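Thioredoxin family protein (Streptococcus pneumoniae, PDB 2YP6) is a surface-exposed thioredoxin-fold lipoprotein that probably reduces disulfides or other oxidised thiols outside the cell, contributing to resistance against extracellular oxidative stress. Local coordinates at residues A[75-80]-A[86-91]; A[105-110]-A[142-147]. All coordinates share one frame; numbering follows the deposited sequence.

Overall arrangement
Both contacts are buried and share one sheet: contact 1 starts from strand 71-76, contact 2 from its parallel neighbour 102-108, and their centres lie 13 Å apart. K75 O takes the backbone N-H of V107, probably as a hydrogen bond at 2.8 Å, which ties the two together. Their chemistry differs. Contact 1, where helix 88-96 meets the sheet beside the C81-C84 disulfide, mixes a buried lysine, a serine hydroxyl and a methionine sulfur over an indole. Contact 2 has no polar side-chain bond: one phenylalanine ring lies against strand backbone and two small apolar side chains. Each also contributes an aromatic residue, W80 or F144, to the pocket holding 3-cyclohexyl-1-propylphosphocholine.

Contact 1. Residues A[75-80]-A[86-91]; sequences KFWASW and KSMPEL. With C6W (3-Cyclohexyl-1-Propylphosphocholine), chain E.
K75 NZ is held by two groups: it donates to S87 OG at 2.9 Å and forms a salt bridge with E155 on strand 154-158. The lysine suits this buried place because its long chain reaches from the strand to S87, and E155 probably offsets the buried charge. It runs extended as far as CE and bends only at its last torsion (chi4 78°), which turns the ammonium to the hydroxyl. S87 OG is also hydrogen-bonded to C84 O, linking the lysine to helix 82-86, which carries C84 of the disulfide. Along the aliphatic part of K75, CD lies 4.1 Å from L91 CD2 as the two chains slide past each other in opposite directions.

Beside this polar link is a Met-aromatic contact. M88 SD sits 4.0 Å from the centroid of the W77 six-membered ring and 6° off its normal, squarely over the face, brought there by a chain folded at chi2 and chi3. W77 spends its N-H on T106 OG1. In this thioredoxin fold the indole thus lies between strand 102-108 and the segment that follows C81 and C84, which are joined as a disulfide.

W80, just before C81, faces the ligand instead: C4, in the choline end of 3-cyclohexyl-1-propylphosphocholine, lies over the indole, 3.6 Å from W80 CD2, while A78 CB packs against the opposite face.

Contact 2. Residues A[105-110]-A[142-147]; sequences LTVIAP and TTFQAY
The ring of F144 reaches from helix 142-146 to the end of strand 102-108 and meets it with CE1 and CZ. F144 CE1 lies 3.6 Å from I108 C and 3.7 Å from A109 N, while F144 CZ comes within 3.7 Å of V107 O. These backbone atoms approach obliquely, whereas I108 CA lies at the ring edge, in its plane. Two side chains complete the tight part: V107 CG1 and A109 CB each stand 3.9 Å from F144 CE1. The V107 branch gets there because CG1 is anti to its backbone N (chi1 -172°), and the side chains of V107 and F144 run past each other in opposite directions.

Residue type follows from this closeness. The small methyl of A109 lets the ring settle against the backbone where the strand gives way to loop, and beta-branched V107 presents a compact apolar surface. A flat phenylalanine spans the distance between helix and strand, whose nearest CA atoms, those of A109 and F144, are 7.8 Å apart. I108 points its own side chain away, toward the other side of the sheet, where it packs on W77, V135 and Y137. The bound 3-cyclohexyl-1-propylphosphocholine is a further neighbour of the buried F144 ring.

The outer side of the helix is looser. T142 and Q145 are exposed and leave the strand untouched, as polar residues at a surface can.

D138 anchors the beginning of the helix, accepting bonds from T143 OG1 and from F144 N. The helix packs against the sheet through F144, edge-to-face with F76 of strand 71-76, and T143, on the same phenylalanine. Y147, just past the helix, touches L74 of strand 71-76 and meets Y156 of strand 154-158 edge-to-face.

Contact 1. Residues A[75-80]-A[86-91]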
ATOM      1  N   LYS A  75       0.165  -1.300  -1.209  1.00  9.51           N
ATOM      2  CA  LYS A  75      -0.901  -1.018  -2.169  1.00  9.18           C
ATOM      3  C   LYS A  75      -0.860   0.419  -2.628  1.00 10.82           C
ATOM      4  O   LYS A  75      -0.897   1.344  -1.813  1.00 11.00           O
ATOM      5  CB  LYS A  75      -2.264  -1.291  -1.552  1.00  9.27           C
ATOM      6  CG  LYS A  75      -3.422  -1.081  -2.467  1.00 12.03           C
ATOM      7  CD  LYS A  75      -4.749  -1.140  -1.682  1.00 20.66           C
ATOM      8  CE  LYS A  75      -5.938  -1.188  -2.585  1.00 27.66           C
ATOM      9  NZ  LYS A  75      -6.172  -2.546  -3.163  1.00 26.85           N
ATOM     10  N   PHE A  76      -0.804   0.593  -3.940  1.00 11.46           N
ATOM     11  CA  PHE A  76      -0.875   1.904  -4.557  1.00  8.14           C
ATOM     12  C   PHE A  76      -2.296   2.123  -5.029  1.00 12.80           C
ATOM     13  O   PHE A  76      -2.855   1.261  -5.705  1.00 11.04           O
ATOM     14  CB  PHE A  76       0.108   1.997  -5.743  1.00 13.13           C
ATOM     15  CG  PHE A  76       1.558   1.985  -5.326  1.00 10.16           C
ATOM     16  CD1 PHE A  76       2.215   0.779  -5.068  1.00 11.85           C
ATOM     17  CD2 PHE A  76       2.253   3.162  -5.152  1.00 13.78           C
ATOM     18  CE1 PHE A  76       3.501   0.758  -4.678  1.00 12.58           C
ATOM     19  CE2 PHE A  76       3.553   3.150  -4.760  1.00 11.38           C
ATOM     20  CZ  PHE A  76       4.195   1.946  -4.512  1.00 11.80           C
ATOM     21  N   TRP A  77      -2.871   3.262  -4.687  1.00 10.69           N
ATOM     22  CA  TRP A  77      -4.266   3.520  -4.994  1.00 11.94           C
ATOM     23  C   TRP A  77      -4.595   5.007  -5.098  1.00 12.67           C
ATOM     24  O   TRP A  77      -3.733   5.852  -4.947  1.00 12.69           O
ATOM     25  CB  TRP A  77      -5.165   2.840  -3.969  1.00  9.99           C
ATOM     26  CG  TRP A  77      -5.123   3.387  -2.550  1.00  9.99           C
ATOM     27  CD1 TRP A  77      -4.096   3.316  -1.668  1.00 10.51           C
ATOM     28  CD2 TRP A  77      -6.194   4.067  -1.866  1.00 10.11           C
ATOM     29  NE1 TRP A  77      -4.447   3.919  -0.470  1.00 11.67           N
ATOM     30  CE2 TRP A  77      -5.736   4.375  -0.569  1.00 10.57           C
ATOM     31  CE3 TRP A  77      -7.492   4.430  -2.230  1.00 14.55           C
ATOM     32  CZ2 TRP A  77      -6.533   5.044   0.362  1.00 12.73           C
ATOM     33  CZ3 TRP A  77      -8.283   5.081  -1.297  1.00 14.76           C
ATOM     34  CH2 TRP A  77      -7.804   5.378  -0.018  1.00 13.15           C
ATOM     35  N   ALA A  78      -5.854   5.301  -5.390  1.00 15.68           N
ATOM     36  CA  ALA A  78      -6.331   6.685  -5.473  1.00 13.95           C
ATOM     37  C   ALA A  78      -7.804   6.731  -5.107  1.00 14.41           C
ATOM     38  O   ALA A  78      -8.553   5.788  -5.401  1.00 16.25           O
ATOM     39  CB  ALA A  78      -6.118   7.232  -6.867  1.00 14.96           C
ATOM     40  N   SER A  79      -8.215   7.836  -4.489  1.00 14.74           N
ATOM     41  CA  SER A  79      -9.581   8.011  -4.029  1.00 15.45           C
ATOM     42  C   SER A  79     -10.552   8.078  -5.195  1.00 19.10           C
ATOM     43  O   SER A  79     -11.713   7.750  -5.010  1.00 21.05           O
ATOM     44  CB  SER A  79      -9.714   9.286  -3.174  1.00 16.31           C
ATOM     45  OG  SER A  79      -9.605  10.441  -3.985  1.00 17.55           O
ATOM     46  N   TRP A  80     -10.077   8.482  -6.382  1.00 17.42           N
ATOM     47  CA  TRP A  80     -10.946   8.606  -7.560  1.00 18.80           C
ATOM     48  C   TRP A  80     -11.192   7.308  -8.298  1.00 21.67           C
ATOM     49  O   TRP A  80     -11.999   7.256  -9.211  1.00 22.66           O
ATOM     50  CB  TRP A  80     -10.383   9.634  -8.563  1.00 23.99           C
ATOM     51  CG  TRP A  80      -8.937   9.474  -8.924  1.00 20.44           C
ATOM     52  CD1 TRP A  80      -7.886  10.201  -8.431  1.00 19.74           C
ATOM     53  CD2 TRP A  80      -8.369   8.543  -9.866  1.00 19.58           C
ATOM     54  NE1 TRP A  80      -6.718   9.783  -9.001  1.00 22.66           N
ATOM     55  CE2 TRP A  80      -6.980   8.765  -9.872  1.00 21.69           C
ATOM     56  CE3 TRP A  80      -8.901   7.550 -10.693  1.00 26.29           C
ATOM     57  CZ2 TRP A  80      -6.111   8.024 -10.677  1.00 25.90           C
ATOM     58  CZ3 TRP A  80      -8.037   6.823 -11.496  1.00 23.40           C
ATOM     59  CH2 TRP A  80      -6.660   7.065 -11.482  1.00 29.49           C
ATOM     60  N   LYS A  86     -13.459   0.290  -3.523  1.00 15.95           N
ATOM     61  CA  LYS A  86     -14.177  -0.940  -3.300  1.00 17.66           C
ATOM     62  C   LYS A  86     -13.313  -1.973  -2.576  1.00 19.10           C
ATOM     63  O   LYS A  86     -13.820  -2.817  -1.845  1.00 18.46           O
ATOM     64  CB  LYS A  86     -14.695  -1.472  -4.633  1.00 19.35           C
ATOM     65  CG  LYS A  86     -15.309  -2.838  -4.570  1.00 22.52           C
ATOM     66  CD  LYS A  86     -16.108  -3.125  -5.810  1.00 31.26           C
ATOM     67  CE  LYS A  86     -16.321  -4.617  -5.931  1.00 42.00           C
ATOM     68  NZ  LYS A  86     -17.143  -4.980  -7.120  1.00 46.28           N
ATOM     69  N   SER A  87     -12.005  -1.913  -2.770  1.00 14.48           N
ATOM     70  CA  SER A  87     -11.111  -2.885  -2.153  1.00 13.76           C
ATOM     71  C   SER A  87     -10.686  -2.475  -0.728  1.00 14.81           C
ATOM     72  O   SER A  87     -10.040  -3.241  -0.029  1.00 16.15           O
ATOM     73  CB  SER A  87      -9.869  -3.098  -3.049  1.00 17.83           C
ATOM     74  OG  SER A  87      -8.976  -2.011  -2.975  1.00 20.03           O
ATOM     75  N   MET A  88     -11.073  -1.301  -0.253  1.00 12.95           N
ATOM     76  CA  MET A  88     -10.548  -0.868   1.048  1.00 16.80           C
ATOM     77  C   MET A  88     -11.163  -1.602   2.283  1.00 13.10           C
ATOM     78  O   MET A  88     -10.418  -1.947   3.206  1.00 13.01           O
ATOM     79  CB  MET A  88     -10.648   0.649   1.226  1.00 16.20           C
ATOM     80  CG  MET A  88      -9.741   1.443   0.290  1.00 23.14           C
ATOM     81  SD  MET A  88      -7.946   1.131   0.529  1.00 31.79           S
ATOM     82  CE  MET A  88      -7.873   1.512   2.201  1.00 16.80           C
ATOM     83  N   PRO A  89     -12.496  -1.797   2.315  1.00 14.30           N
ATOM     84  CA  PRO A  89     -13.049  -2.531   3.473  1.00 15.14           C
ATOM     85  C   PRO A  89     -12.425  -3.930   3.626  1.00 14.97           C
ATOM     86  O   PRO A  89     -12.133  -4.368   4.754  1.00 15.15           O
ATOM     87  CB  PRO A  89     -14.544  -2.616   3.158  1.00 16.65           C
ATOM     88  CG  PRO A  89     -14.802  -1.320   2.364  1.00 16.65           C
ATOM     89  CD  PRO A  89     -13.569  -1.220   1.471  1.00 15.23           C
ATOM     90  N   GLU A  90     -12.171  -4.602   2.512  1.00 14.82           N
ATOM     91  CA  GLU A  90     -11.572  -5.919   2.587  1.00 15.07           C
ATOM     92  C   GLU A  90     -10.160  -5.788   3.176  1.00 13.91           C
ATOM     93  O   GLU A  90      -9.741  -6.621   3.964  1.00 14.27           O
ATOM     94  CB  GLU A  90     -11.545  -6.611   1.226  1.00 17.80           C
ATOM     95  CG  GLU A  90     -10.941  -8.000   1.320  1.00 23.02           C
ATOM     96  CD  GLU A  90     -10.960  -8.769   0.003  1.00 30.99           C
ATOM     97  OE1 GLU A  90     -11.159  -8.125  -1.055  1.00 26.23           O
ATOM     98  OE2 GLU A  90     -10.770 -10.014   0.048  1.00 24.49           O
ATOM     99  N   LEU A  91      -9.437  -4.721   2.830  1.00 12.88           N
ATOM    100  CA  LEU A  91      -8.093  -4.522   3.391  1.00 12.18           C
ATOM    101  C   LEU A  91      -8.142  -4.243   4.904  1.00 13.47           C
ATOM    102  O   LEU A  91      -7.280  -4.706   5.662  1.00 12.75           O
ATOM    103  CB  LEU A  91      -7.372  -3.388   2.663  1.00 12.17           C
ATOM    104  CG  LEU A  91      -5.885  -3.238   3.000  1.00 11.86           C
ATOM    105  CD1 LEU A  91      -5.143  -4.535   2.735  1.00 14.77           C
ATOM    106  CD2 LEU A  91      -5.277  -2.073   2.226  1.00 15.45           C
TER
HETATM  107  C2  C6W E1186      -9.967  10.457 -13.332  1.00 66.06           C
HETATM  108  C3  C6W E1186      -8.195  12.024 -12.155  1.00 58.35           C
HETATM  109  C1  C6W E1186      -8.705  12.079 -14.515  1.00 66.28           C
HETATM  110  C4  C6W E1186      -8.037  10.258 -13.010  1.00 57.87           C
HETATM  111  C5  C6W E1186      -7.266   9.796 -14.263  1.00 65.73           C
HETATM  112  C10 C6W E1186      -1.638   8.012 -10.941  1.00 69.67           C
HETATM  113  CAI C6W E1186      -0.233   9.377 -12.464  1.00 69.60           C
HETATM  114  C13 C6W E1186       0.588   9.817 -11.267  1.00 65.92           C
HETATM  115  C6  C6W E1186      -3.199   9.574 -15.268  1.00 81.59           C
HETATM  116  C7  C6W E1186      -3.242   9.077 -13.810  1.00 81.36           C
HETATM  117  C9  C6W E1186      -1.297   8.517 -12.306  1.00 73.03           C
HETATM  118  O3  C6W E1186      -6.502  10.119 -17.155  1.00 75.19           O
HETATM  119  P   C6W E1186      -5.528  10.462 -16.057  1.00 72.52           P
HETATM  120  O4  C6W E1186      -4.946  11.725 -16.594  1.00 68.16           O
HETATM  121  O1  C6W E1186      -6.288  10.704 -14.676  1.00 69.03           O
HETATM  122  N   C6W E1186      -8.925  11.415 -13.249  1.00 62.79           N
HETATM  123  O2  C6W E1186      -4.427   9.311 -15.906  1.00 81.09           O
HETATM  124  C8  C6W E1186      -2.101   8.085 -13.519  1.00 78.16           C
HETATM  125  C12 C6W E1186       0.269   9.349  -9.998  1.00 63.13           C
HETATM  126  C11 C6W E1186      -0.878   8.420  -9.825  1.00 66.25           C

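Contact 2. Residues A[105-110]-A[142-147]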
ATOM      1  N   LEU A 105       0.790  -1.384   4.147  1.00 10.63           N
ATOM      2  CA  LEU A 105       1.062   0.023   3.849  1.00 10.25           C
ATOM      3  C   LEU A 105       0.378   0.352   2.545  1.00 10.26           C
ATOM      4  O   LEU A 105       0.418  -0.444   1.595  1.00 11.23           O
ATOM      5  CB  LEU A 105       2.553   0.312   3.652  1.00 11.29           C
ATOM      6  CG  LEU A 105       3.491   0.100   4.829  1.00 15.11           C
ATOM      7  CD1 LEU A 105       4.936   0.362   4.400  1.00 15.12           C
ATOM      8  CD2 LEU A 105       3.101   0.976   5.989  1.00 15.98           C
ATOM      9  N   THR A 106      -0.268   1.510   2.494  1.00 10.18           N
ATOM     10  CA  THR A 106      -0.858   1.958   1.241  1.00  8.81           C
ATOM     11  C   THR A 106      -0.293   3.322   0.914  1.00 10.97           C
ATOM     12  O   THR A 106       0.111   4.039   1.817  1.00 10.18           O
ATOM     13  CB  THR A 106      -2.395   1.975   1.258  1.00 11.60           C
ATOM     14  OG1 THR A 106      -2.873   3.171   1.895  1.00 13.60           O
ATOM     15  CG2 THR A 106      -2.943   0.727   1.957  1.00 13.22           C
ATOM     16  N   VAL A 107      -0.277   3.649  -0.379  1.00 10.23           N
ATOM     17  CA  VAL A 107       0.306   4.874  -0.894  1.00  9.07           C
ATOM     18  C   VAL A 107      -0.660   5.574  -1.857  1.00  9.21           C
ATOM     19  O   VAL A 107      -1.205   4.944  -2.778  1.00 10.88           O
ATOM     20  CB  VAL A 107       1.628   4.590  -1.644  1.00 10.05           C
ATOM     21  CG1 VAL A 107       2.343   5.921  -2.000  1.00 12.91           C
ATOM     22  CG2 VAL A 107       2.550   3.652  -0.835  1.00 13.79           C
ATOM     23  N   ILE A 108      -0.875   6.865  -1.623  1.00 11.43           N
ATOM     24  CA  ILE A 108      -1.584   7.728  -2.567  1.00 11.41           C
ATOM     25  C   ILE A 108      -0.633   8.853  -2.971  1.00 13.60           C
ATOM     26  O   ILE A 108       0.411   9.050  -2.364  1.00 12.61           O
ATOM     27  CB  ILE A 108      -2.887   8.321  -1.989  1.00 11.76           C
ATOM     28  CG1 ILE A 108      -2.580   9.242  -0.828  1.00 11.89           C
ATOM     29  CG2 ILE A 108      -3.837   7.231  -1.543  1.00 12.55           C
ATOM     30  CD1 ILE A 108      -3.724  10.149  -0.383  1.00 15.01           C
ATOM     31  N   ALA A 109      -1.012   9.589  -4.003  1.00 13.15           N
ATOM     32  CA  ALA A 109      -0.241  10.717  -4.489  1.00 12.33           C
ATOM     33  C   ALA A 109      -1.115  11.951  -4.343  1.00 15.23           C
ATOM     34  O   ALA A 109      -1.831  12.333  -5.288  1.00 13.98           O
ATOM     35  CB  ALA A 109       0.138  10.497  -5.928  1.00 17.65           C
ATOM     36  N   PRO A 110      -1.107  12.554  -3.146  1.00 15.52           N
ATOM     37  CA  PRO A 110      -2.080  13.610  -2.864  1.00 14.55           C
ATOM     38  C   PRO A 110      -1.936  14.791  -3.836  1.00 15.85           C
ATOM     39  O   PRO A 110      -0.823  15.200  -4.156  1.00 16.14           O
ATOM     40  CB  PRO A 110      -1.779  14.021  -1.424  1.00 17.84           C
ATOM     41  CG  PRO A 110      -0.502  13.404  -1.067  1.00 25.51           C
ATOM     42  CD  PRO A 110      -0.218  12.280  -2.004  1.00 19.28           C
ATOM     43  N   THR A 142       7.235  10.177  -6.619  1.00 21.10           N
ATOM     44  CA  THR A 142       8.453   9.432  -6.914  1.00 20.96           C
ATOM     45  C   THR A 142       8.399   7.967  -6.494  1.00 18.81           C
ATOM     46  O   THR A 142       9.133   7.142  -7.024  1.00 18.81           O
ATOM     47  CB  THR A 142       9.685  10.096  -6.294  1.00 22.33           C
ATOM     48  OG1 THR A 142       9.456  10.344  -4.911  1.00 27.74           O
ATOM     49  CG2 THR A 142       9.969  11.386  -7.000  1.00 27.35           C
ATOM     50  N   THR A 143       7.537   7.647  -5.542  1.00 17.24           N
ATOM     51  CA  THR A 143       7.330   6.262  -5.170  1.00 15.44           C
ATOM     52  C   THR A 143       6.464   5.561  -6.218  1.00 18.23           C
ATOM     53  O   THR A 143       6.775   4.458  -6.637  1.00 14.45           O
ATOM     54  CB  THR A 143       6.672   6.126  -3.793  1.00 14.26           C
ATOM     55  OG1 THR A 143       7.307   6.992  -2.863  1.00 18.68           O
ATOM     56  CG2 THR A 143       6.761   4.683  -3.284  1.00 13.27           C
ATOM     57  N   PHE A 144       5.388   6.202  -6.661  1.00 18.59           N
ATOM     58  CA  PHE A 144       4.636   5.685  -7.803  1.00 15.59           C
ATOM     59  C   PHE A 144       5.555   5.479  -9.014  1.00 16.86           C
ATOM     60  O   PHE A 144       5.412   4.512  -9.740  1.00 16.70           O
ATOM     61  CB  PHE A 144       3.513   6.640  -8.218  1.00 16.58           C
ATOM     62  CG  PHE A 144       2.203   6.422  -7.476  1.00 15.51           C
ATOM     63  CD1 PHE A 144       2.036   6.885  -6.183  1.00 14.95           C
ATOM     64  CD2 PHE A 144       1.133   5.788  -8.100  1.00 18.24           C
ATOM     65  CE1 PHE A 144       0.823   6.708  -5.502  1.00 14.29           C
ATOM     66  CE2 PHE A 144      -0.089   5.617  -7.433  1.00 17.74           C
ATOM     67  CZ  PHE A 144      -0.244   6.079  -6.133  1.00 14.54           C
ATOM     68  N   GLN A 145       6.447   6.434  -9.259  1.00 18.43           N
ATOM     69  CA  GLN A 145       7.375   6.309 -10.370  1.00 20.01           C
ATOM     70  C   GLN A 145       8.345   5.155 -10.133  1.00 19.20           C
ATOM     71  O   GLN A 145       8.596   4.351 -11.036  1.00 21.10           O
ATOM     72  CB  GLN A 145       8.154   7.610 -10.563  1.00 22.13           C
ATOM     73  CG  GLN A 145       9.050   7.614 -11.774  1.00 43.05           C
ATOM     74  CD  GLN A 145       9.700   8.974 -12.011  1.00 52.70           C
ATOM     75  OE1 GLN A 145       9.454   9.934 -11.275  1.00 57.97           O
ATOM     76  NE2 GLN A 145      10.533   9.056 -13.039  1.00 48.17           N
ATOM     77  N   ALA A 146       8.903   5.085  -8.930  1.00 18.24           N
ATOM     78  CA  ALA A 146       9.880   4.054  -8.624  1.00 17.76           C
ATOM     79  C   ALA A 146       9.295   2.655  -8.807  1.00 21.42           C
ATOM     80  O   ALA A 146       9.999   1.738  -9.240  1.00 18.11           O
ATOM     81  CB  ALA A 146      10.398   4.210  -7.210  1.00 20.42           C
ATOM     82  N   TYR A 147       8.026   2.479  -8.441  1.00 20.19           N
ATOM     83  CA  TYR A 147       7.384   1.174  -8.534  1.00 16.29           C
ATOM     84  C   TYR A 147       6.690   0.957  -9.900  1.00 17.06           C
ATOM     85  O   TYR A 147       5.960  -0.034 -10.106  1.00 17.20           O
ATOM     86  CB  TYR A 147       6.406   0.972  -7.345  1.00 13.93           C
ATOM     87  CG  TYR A 147       7.106   0.595  -6.052  1.00 11.67           C
ATOM     88  CD1 TYR A 147       7.822   1.517  -5.321  1.00 13.45           C
ATOM     89  CD2 TYR A 147       7.068  -0.717  -5.579  1.00 12.00           C
ATOM     90  CE1 TYR A 147       8.487   1.147  -4.168  1.00 13.42           C
ATOM     91  CE2 TYR A 147       7.712  -1.073  -4.426  1.00 13.02           C
ATOM     92  CZ  TYR A 147       8.442  -0.149  -3.739  1.00 12.18           C
ATOM     93  OH  TYR A 147       9.070  -0.527  -2.583  1.00 14.27           O
TER